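Local coordinates for DNA replication regulator protein HobA (Helicobacter pylori, PDB 2UVP) that is required for the initiation of DNA replication and increases the binding of the initiator DnaA to the chromosomal origin, oriC, at residues A[49-54]-A[178-183]; A[59-64]-A[142-147]; A[70-75]-A[88-93]. All blocks are in the same frame, centred on the assembly; numbering follows the deposited sequence.

Contact 1. Residues A[49-54]-A[178-183]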
# COMPACT_ATOMS: atom_id res chain seq x y z
N HIS A 49 -24.08 16.59 -3.15
CA HIS A 49 -22.80 16.92 -2.52
C HIS A 49 -21.70 16.96 -3.56
O HIS A 49 -20.92 17.92 -3.63
CB HIS A 49 -22.47 15.91 -1.43
CG HIS A 49 -21.22 16.23 -0.67
ND1 HIS A 49 -20.02 15.58 -0.87
CD2 HIS A 49 -21.00 17.14 0.30
CE1 HIS A 49 -19.12 16.06 -0.04
NE2 HIS A 49 -19.67 17.04 0.66
N VAL A 50 -21.63 15.92 -4.38
CA VAL A 50 -20.67 15.89 -5.47
C VAL A 50 -20.84 17.08 -6.41
O VAL A 50 -19.87 17.74 -6.75
CB VAL A 50 -20.73 14.54 -6.23
CG1 VAL A 50 -19.90 14.60 -7.53
CG2 VAL A 50 -20.27 13.40 -5.31
N LEU A 51 -22.08 17.39 -6.79
CA LEU A 51 -22.35 18.51 -7.69
C LEU A 51 -21.94 19.84 -7.11
O LEU A 51 -21.63 20.78 -7.85
CB LEU A 51 -23.85 18.57 -8.01
CG LEU A 51 -24.32 17.81 -9.25
CD1 LEU A 51 -23.62 16.47 -9.51
CD2 LEU A 51 -25.84 17.65 -9.16
N ASN A 52 -22.00 19.93 -5.79
CA ASN A 52 -21.68 21.15 -5.07
C ASN A 52 -20.18 21.33 -4.83
O ASN A 52 -19.77 22.28 -4.15
CB ASN A 52 -22.43 21.18 -3.75
CG ASN A 52 -23.90 21.57 -3.92
OD1 ASN A 52 -24.28 22.18 -4.92
ND2 ASN A 52 -24.72 21.23 -2.93
N GLY A 53 -19.36 20.44 -5.41
CA GLY A 53 -17.91 20.49 -5.25
C GLY A 53 -17.39 19.75 -4.04
O GLY A 53 -16.19 19.87 -3.67
N GLY A 54 -18.26 18.97 -3.41
CA GLY A 54 -17.90 18.21 -2.21
C GLY A 54 -16.93 17.06 -2.47
O GLY A 54 -16.87 16.52 -3.57
N SER A 178 -26.09 9.75 -14.62
CA SER A 178 -27.40 10.13 -15.14
C SER A 178 -27.70 11.59 -14.85
O SER A 178 -28.20 12.30 -15.73
CB SER A 178 -28.51 9.22 -14.61
OG SER A 178 -28.43 7.96 -15.26
N VAL A 179 -27.39 12.08 -13.65
CA VAL A 179 -27.61 13.51 -13.42
C VAL A 179 -26.53 14.39 -14.04
O VAL A 179 -26.84 15.43 -14.61
CB VAL A 179 -28.08 13.92 -11.96
CG1 VAL A 179 -28.43 12.73 -11.07
CG2 VAL A 179 -27.16 14.91 -11.29
N LEU A 180 -25.28 13.94 -14.00
CA LEU A 180 -24.19 14.70 -14.63
C LEU A 180 -24.38 14.88 -16.14
O LEU A 180 -24.09 15.94 -16.69
CB LEU A 180 -22.83 14.05 -14.35
CG LEU A 180 -22.28 14.31 -12.95
CD1 LEU A 180 -21.02 13.46 -12.72
CD2 LEU A 180 -21.97 15.79 -12.75
N TYR A 181 -24.87 13.84 -16.80
CA TYR A 181 -25.05 13.89 -18.25
C TYR A 181 -26.49 14.31 -18.59
O TYR A 181 -27.02 13.92 -19.62
CB TYR A 181 -24.66 12.56 -18.90
CG TYR A 181 -23.18 12.21 -18.77
CD1 TYR A 181 -22.23 13.17 -18.43
CD2 TYR A 181 -22.73 10.91 -19.01
CE1 TYR A 181 -20.87 12.86 -18.31
CE2 TYR A 181 -21.36 10.58 -18.90
CZ TYR A 181 -20.44 11.56 -18.55
OH TYR A 181 -19.10 11.25 -18.45
N ASN A 182 -27.08 15.10 -17.69
CA ASN A 182 -28.47 15.60 -17.79
C ASN A 182 -29.52 14.65 -18.40
O ASN A 182 -30.29 15.04 -19.29
CB ASN A 182 -28.51 17.01 -18.41
CG ASN A 182 -27.63 17.15 -19.64
OD1 ASN A 182 -27.67 16.32 -20.55
ND2 ASN A 182 -26.86 18.22 -19.68
N LYS A 183 -29.54 13.41 -17.92
CA LYS A 183 -30.54 12.44 -18.33
C LYS A 183 -31.69 12.42 -17.31
O LYS A 183 -32.84 12.09 -17.63
CB LYS A 183 -29.90 11.05 -18.44
CG LYS A 183 -30.85 9.86 -18.33
CD LYS A 183 -31.33 9.34 -19.67
CE LYS A 183 -32.51 8.39 -19.51
NZ LYS A 183 -32.16 7.18 -18.72

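Contact 2. Residues A[59-64]-A[142-147]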
# COMPACT_ATOMS: atom_id res chain seq x y z
N SER A 59 -14.31 5.10 3.55
CA SER A 59 -13.72 4.14 4.47
C SER A 59 -14.54 2.84 4.44
O SER A 59 -15.71 2.84 4.01
CB SER A 59 -13.68 4.70 5.90
OG SER A 59 -14.97 5.07 6.36
N ALA A 60 -13.94 1.76 4.93
CA ALA A 60 -14.62 0.44 5.00
C ALA A 60 -14.02 -0.38 6.11
O ALA A 60 -12.84 -0.20 6.46
CB ALA A 60 -14.48 -0.30 3.68
N ASP A 61 -14.80 -1.32 6.62
CA ASP A 61 -14.28 -2.26 7.62
C ASP A 61 -13.21 -3.19 7.03
O ASP A 61 -12.99 -3.22 5.82
CB ASP A 61 -15.45 -2.99 8.34
CG ASP A 61 -16.17 -4.01 7.45
OD1 ASP A 61 -15.62 -4.48 6.43
OD2 ASP A 61 -17.31 -4.38 7.81
N SER A 62 -12.52 -3.93 7.90
CA SER A 62 -11.41 -4.77 7.47
C SER A 62 -11.83 -5.72 6.32
O SER A 62 -11.13 -5.81 5.30
CB SER A 62 -10.78 -5.53 8.66
OG SER A 62 -11.77 -6.06 9.54
N SER A 63 -12.98 -6.37 6.45
CA SER A 63 -13.38 -7.37 5.46
C SER A 63 -13.73 -6.73 4.11
O SER A 63 -13.79 -7.43 3.09
CB SER A 63 -14.54 -8.20 6.00
OG SER A 63 -14.03 -9.04 7.04
N ARG A 64 -13.95 -5.41 4.12
CA ARG A 64 -14.41 -4.72 2.90
C ARG A 64 -13.36 -3.82 2.26
O ARG A 64 -13.70 -2.98 1.40
CB ARG A 64 -15.70 -3.95 3.17
CG ARG A 64 -16.98 -4.68 2.70
CD ARG A 64 -17.05 -6.10 3.23
NE ARG A 64 -17.25 -6.10 4.68
CZ ARG A 64 -17.84 -7.09 5.36
NH1 ARG A 64 -18.29 -8.18 4.73
NH2 ARG A 64 -17.98 -6.98 6.67
N TRP A 142 -23.29 3.04 4.82
CA TRP A 142 -23.80 1.75 4.44
C TRP A 142 -23.44 0.84 5.58
O TRP A 142 -22.31 0.37 5.68
CB TRP A 142 -23.12 1.28 3.16
CG TRP A 142 -23.34 2.11 1.94
CD1 TRP A 142 -23.75 3.42 1.86
CD2 TRP A 142 -23.09 1.69 0.60
NE1 TRP A 142 -23.79 3.82 0.53
CE2 TRP A 142 -23.40 2.76 -0.25
CE3 TRP A 142 -22.67 0.47 0.04
CZ2 TRP A 142 -23.29 2.67 -1.66
CZ3 TRP A 142 -22.55 0.37 -1.36
CH2 TRP A 142 -22.86 1.47 -2.19
N LEU A 143 -24.41 0.61 6.48
CA LEU A 143 -24.11 0.00 7.77
C LEU A 143 -24.92 -1.25 8.01
O LEU A 143 -25.93 -1.48 7.33
CB LEU A 143 -24.41 0.99 8.92
CG LEU A 143 -23.74 2.37 8.82
CD1 LEU A 143 -24.29 3.31 9.92
CD2 LEU A 143 -22.22 2.23 8.91
N PHE A 144 -24.46 -2.05 8.97
CA PHE A 144 -25.21 -3.23 9.40
C PHE A 144 -26.25 -2.93 10.50
O PHE A 144 -27.10 -3.77 10.82
CB PHE A 144 -24.23 -4.30 9.85
CG PHE A 144 -23.27 -4.72 8.77
CD1 PHE A 144 -23.74 -5.08 7.51
CD2 PHE A 144 -21.91 -4.78 9.02
CE1 PHE A 144 -22.85 -5.48 6.51
CE2 PHE A 144 -21.01 -5.19 8.04
CZ PHE A 144 -21.49 -5.54 6.77
N GLU A 145 -26.17 -1.73 11.06
CA GLU A 145 -27.24 -1.20 11.92
C GLU A 145 -27.22 0.32 11.91
O GLU A 145 -26.15 0.92 11.75
CB GLU A 145 -27.14 -1.72 13.35
CG GLU A 145 -25.78 -1.58 14.01
CD GLU A 145 -25.73 -2.28 15.37
OE1 GLU A 145 -26.52 -1.87 16.27
OE2 GLU A 145 -24.92 -3.23 15.54
N GLU A 146 -28.39 0.93 12.05
CA GLU A 146 -28.49 2.38 11.96
C GLU A 146 -27.67 3.01 13.09
O GLU A 146 -27.71 2.55 14.23
CB GLU A 146 -29.94 2.86 12.02
CG GLU A 146 -30.07 4.34 11.63
CD GLU A 146 -31.49 4.87 11.67
OE1 GLU A 146 -32.37 4.30 10.99
OE2 GLU A 146 -31.73 5.88 12.36
N LEU A 147 -26.93 4.05 12.76
CA LEU A 147 -26.10 4.71 13.75
C LEU A 147 -26.79 5.95 14.27
O LEU A 147 -26.81 6.20 15.47
CB LEU A 147 -24.74 5.07 13.12
CG LEU A 147 -23.77 5.97 13.89
CD1 LEU A 147 -23.11 5.21 15.04
CD2 LEU A 147 -22.72 6.55 12.96

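Contact 3. Residues A[70-75]-A[88-93]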
# COMPACT_ATOMS: atom_id res chain seq x y z
N TYR A 70 -12.53 -1.05 -4.87
CA TYR A 70 -13.49 -1.04 -5.98
C TYR A 70 -14.12 0.34 -6.17
O TYR A 70 -14.22 0.82 -7.29
CB TYR A 70 -14.58 -2.05 -5.67
CG TYR A 70 -15.59 -2.26 -6.78
CD1 TYR A 70 -15.32 -3.12 -7.83
CD2 TYR A 70 -16.82 -1.59 -6.75
CE1 TYR A 70 -16.27 -3.33 -8.85
CE2 TYR A 70 -17.77 -1.79 -7.77
CZ TYR A 70 -17.49 -2.67 -8.81
OH TYR A 70 -18.39 -2.91 -9.83
N ILE A 71 -14.51 0.98 -5.07
CA ILE A 71 -15.11 2.32 -5.17
C ILE A 71 -14.12 3.31 -5.82
O ILE A 71 -14.45 4.03 -6.76
CB ILE A 71 -15.58 2.80 -3.79
CG1 ILE A 71 -16.81 1.98 -3.34
CG2 ILE A 71 -15.92 4.30 -3.80
CD1 ILE A 71 -17.18 2.19 -1.87
N LEU A 72 -12.91 3.35 -5.28
CA LEU A 72 -11.90 4.27 -5.78
C LEU A 72 -11.59 4.04 -7.26
O LEU A 72 -11.53 4.98 -8.05
CB LEU A 72 -10.63 4.15 -4.95
CG LEU A 72 -10.52 4.83 -3.57
CD1 LEU A 72 -11.81 5.20 -2.90
CD2 LEU A 72 -9.66 3.94 -2.66
N SER A 73 -11.40 2.78 -7.66
CA SER A 73 -11.00 2.51 -9.04
C SER A 73 -12.14 2.70 -10.01
O SER A 73 -11.90 3.06 -11.16
CB SER A 73 -10.40 1.11 -9.24
OG SER A 73 -11.29 0.11 -8.85
N ASN A 74 -13.36 2.45 -9.57
CA ASN A 74 -14.50 2.68 -10.47
C ASN A 74 -14.84 4.16 -10.62
O ASN A 74 -15.21 4.60 -11.73
CB ASN A 74 -15.75 1.89 -10.07
CG ASN A 74 -15.64 0.42 -10.44
OD1 ASN A 74 -14.93 -0.35 -9.80
ND2 ASN A 74 -16.34 0.04 -11.50
N LEU A 75 -14.76 4.91 -9.53
CA LEU A 75 -15.10 6.33 -9.59
C LEU A 75 -14.08 7.11 -10.40
O LEU A 75 -14.46 8.02 -11.15
CB LEU A 75 -15.29 6.93 -8.20
CG LEU A 75 -16.61 6.51 -7.53
CD1 LEU A 75 -16.74 7.09 -6.12
CD2 LEU A 75 -17.83 6.87 -8.36
N VAL A 88 -12.50 12.12 -4.60
CA VAL A 88 -12.68 10.89 -3.83
C VAL A 88 -11.35 10.58 -3.15
O VAL A 88 -10.29 10.63 -3.78
CB VAL A 88 -13.08 9.69 -4.73
CG1 VAL A 88 -13.38 8.41 -3.89
CG2 VAL A 88 -14.28 10.04 -5.63
N ILE A 89 -11.42 10.30 -1.85
CA ILE A 89 -10.24 10.08 -1.04
C ILE A 89 -10.37 8.77 -0.29
O ILE A 89 -11.45 8.44 0.22
CB ILE A 89 -10.08 11.24 -0.02
CG1 ILE A 89 -9.74 12.56 -0.74
CG2 ILE A 89 -9.06 10.91 1.07
CD1 ILE A 89 -10.82 13.53 -0.65
N ASP A 90 -9.26 8.01 -0.23
CA ASP A 90 -9.17 6.81 0.59
C ASP A 90 -8.94 7.24 2.04
O ASP A 90 -7.82 7.58 2.45
CB ASP A 90 -8.04 5.90 0.08
CG ASP A 90 -7.88 4.63 0.91
OD1 ASP A 90 -8.40 4.55 2.05
OD2 ASP A 90 -7.18 3.71 0.40
N PHE A 91 -10.01 7.23 2.83
CA PHE A 91 -9.94 7.66 4.21
C PHE A 91 -9.22 6.63 5.09
O PHE A 91 -8.47 7.03 5.99
CB PHE A 91 -11.35 8.00 4.73
CG PHE A 91 -11.37 8.60 6.12
CD1 PHE A 91 -10.52 9.64 6.46
CD2 PHE A 91 -12.29 8.15 7.06
CE1 PHE A 91 -10.55 10.20 7.75
CE2 PHE A 91 -12.34 8.70 8.35
CZ PHE A 91 -11.46 9.73 8.69
N ASN A 92 -9.42 5.34 4.83
CA ASN A 92 -8.71 4.28 5.57
C ASN A 92 -7.22 4.55 5.56
O ASN A 92 -6.56 4.29 6.55
CB ASN A 92 -8.89 2.87 4.95
CG ASN A 92 -10.15 2.13 5.43
OD1 ASN A 92 -10.20 0.89 5.41
ND2 ASN A 92 -11.14 2.86 5.81
N ALA A 93 -6.72 5.06 4.43
CA ALA A 93 -5.28 5.15 4.21
C ALA A 93 -4.72 6.48 4.71
O ALA A 93 -3.51 6.70 4.72
CB ALA A 93 -4.95 4.98 2.75

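Contact 1. Residues A[49-54]-A[178-183]
L51 and L180, each at the last turn of its helix, are the nearest pair along the backbone, their CA atoms 8.1 Å apart. Both helices end in a Schellman motif. At the end of helix 39-51, G54 N reaches back to H49 O and G53 N to V50 O, with G53 as the C-prime residue at positive phi. At the end of helix 161-180, K183 N bonds S178 O (2.8 Å) and N182 N bonds V179 O, and here N182 takes the positive-phi place.

Across the gap the work falls to the two methyls of L51. Its CD2 meets V179 CG2 at 3.7 Å, the two side chains meeting at a slant, while its CD1 meets L180 CD2, also at 3.7 Å. L180 leaves its backbone at an angle to the other helix, and with CG beside the backbone N (chi1 -77°) and an extended chi2 it carries CD2 across to L51, the two leucines sliding past each other in opposite directions. V50 also points toward helix 161-180 but stops short of it and touches L86.

No hydrogen bond joins the two ends. The contact is a small patch of methyl groups near the surface, held by dispersion and by shielding a little hydrocarbon from water.

Contact 2. Residues A[59-64]-A[142-147]
The F144 ring turns its edge, not a face, to the other segment: close to the ring plane lie R64 NH2 and D61 OD2, each 3.8 Å from F144 CE2. The guanidinium of R64 receives F144 CZ over one face, with the two planes 68° apart, so the ring comes in steeply and the groups do not stack. S63 CB covers the centre of the opposite face, sandwiching the group between ring edge and serine, and the D61 carboxylate lies at the edge.

That edge makes a side-on salt bridge: R64 NE meets the syn lone pair of D61 OD1 at 2.9 Å, and R64 NH2 meets D61 OD2 at 2.9 Å in a nearly straight bond (167°). Bends at chi2 and chi3 fold the R64 chain back onto the aspartate. D61 OD2 also accepts the backbone N-H of K123, and OD1 a weak bond from R64 N. With both oxygens engaged, the carboxylate is fixed in rotation and its charge is probably well compensated.

L161 and L165 of helix 161-180 pack against R64. The arrangement belongs to the C-terminal edge of a parallel alpha/beta sheet, where the loops leaving strands 55-60 and 139-143 meet beyond the strand ends and R64 stands at the N-cap of helix 65-75.

Contact 3. Residues A[70-75]-A[88-93]
L72 and V88 form the close-packed side of this contact together with L75. V88 points its side chain at the helix and splits its methyls between the two leucines: CG1 meets L72 CD1 at 3.7 Å, and CG2 meets L75 CD1 at 3.9 Å. The valine has CG1 anti to its backbone N (chi1 -176°) and CG2 beside it, which spreads the methyls to neighbouring turns of the helix. L75 crosses V88 at about a right angle, whereas L72 meets it at a slant. L72 sets off at an angle to the strand, but its branched end swings over, CD1 onto V88 and CD2 onto D90. V88 and L75 are buried, with F169 of helix 161-180 on L75 and V58 of the neighbouring strand on V88.

The other side is looser and more polar. L72 CD2 lies 3.7 Å from D90 CB and 3.9 Å from D90 OD2, the methyl over a face of the carboxylate, shifted toward CB and OD2, with the side chains crossing nearly perpendicularly. D90, partly exposed, uses OD1 within its own segment: A93 N donates to it at 3.0 Å, approaching from the opposite side of the carboxylate plane, 59° out of it. This Asx motif holds the turn after the strand, residues 91-93, close to the aspartate. D90 also touches L68.

The axes of the short segments pass 9.1 Å apart at 150°, so the helix runs roughly antiparallel to the strand. I89 faces away, toward the other side of the sheet. This is the packing of a beta-alpha-beta unit, in which strand 55-60, helix 65-75 and the adjacent parallel strand 88-90 follow one another, as in the flavodoxin-like folds of the SIS clan.

In the fold
Contacts 2 and 3 share the parallel sheet and are both partly buried, with D61, V88 and L75 their buried members; contact 1 lies off the sheet, at the surface, and none of its touching residues is buried. Strands 55-60 and 88-90 are neighbours, and contacts 2 and 3 touch where S59 CB packs 3.9 Å from F91 CD2. Helix 65-75 follows directly from the loop of contact 2 and supplies the leucines of contact 3. Contact 1 joins the ends of helices 39-51 and 161-180; the latter also covers parts of contacts 2 and 3. Chemistry changes with position: methyl groups alone at contact 1, a salt bridge met by the edge of a phenyl ring at contact 2, and aliphatic packing bordered by an aspartate at contact 3.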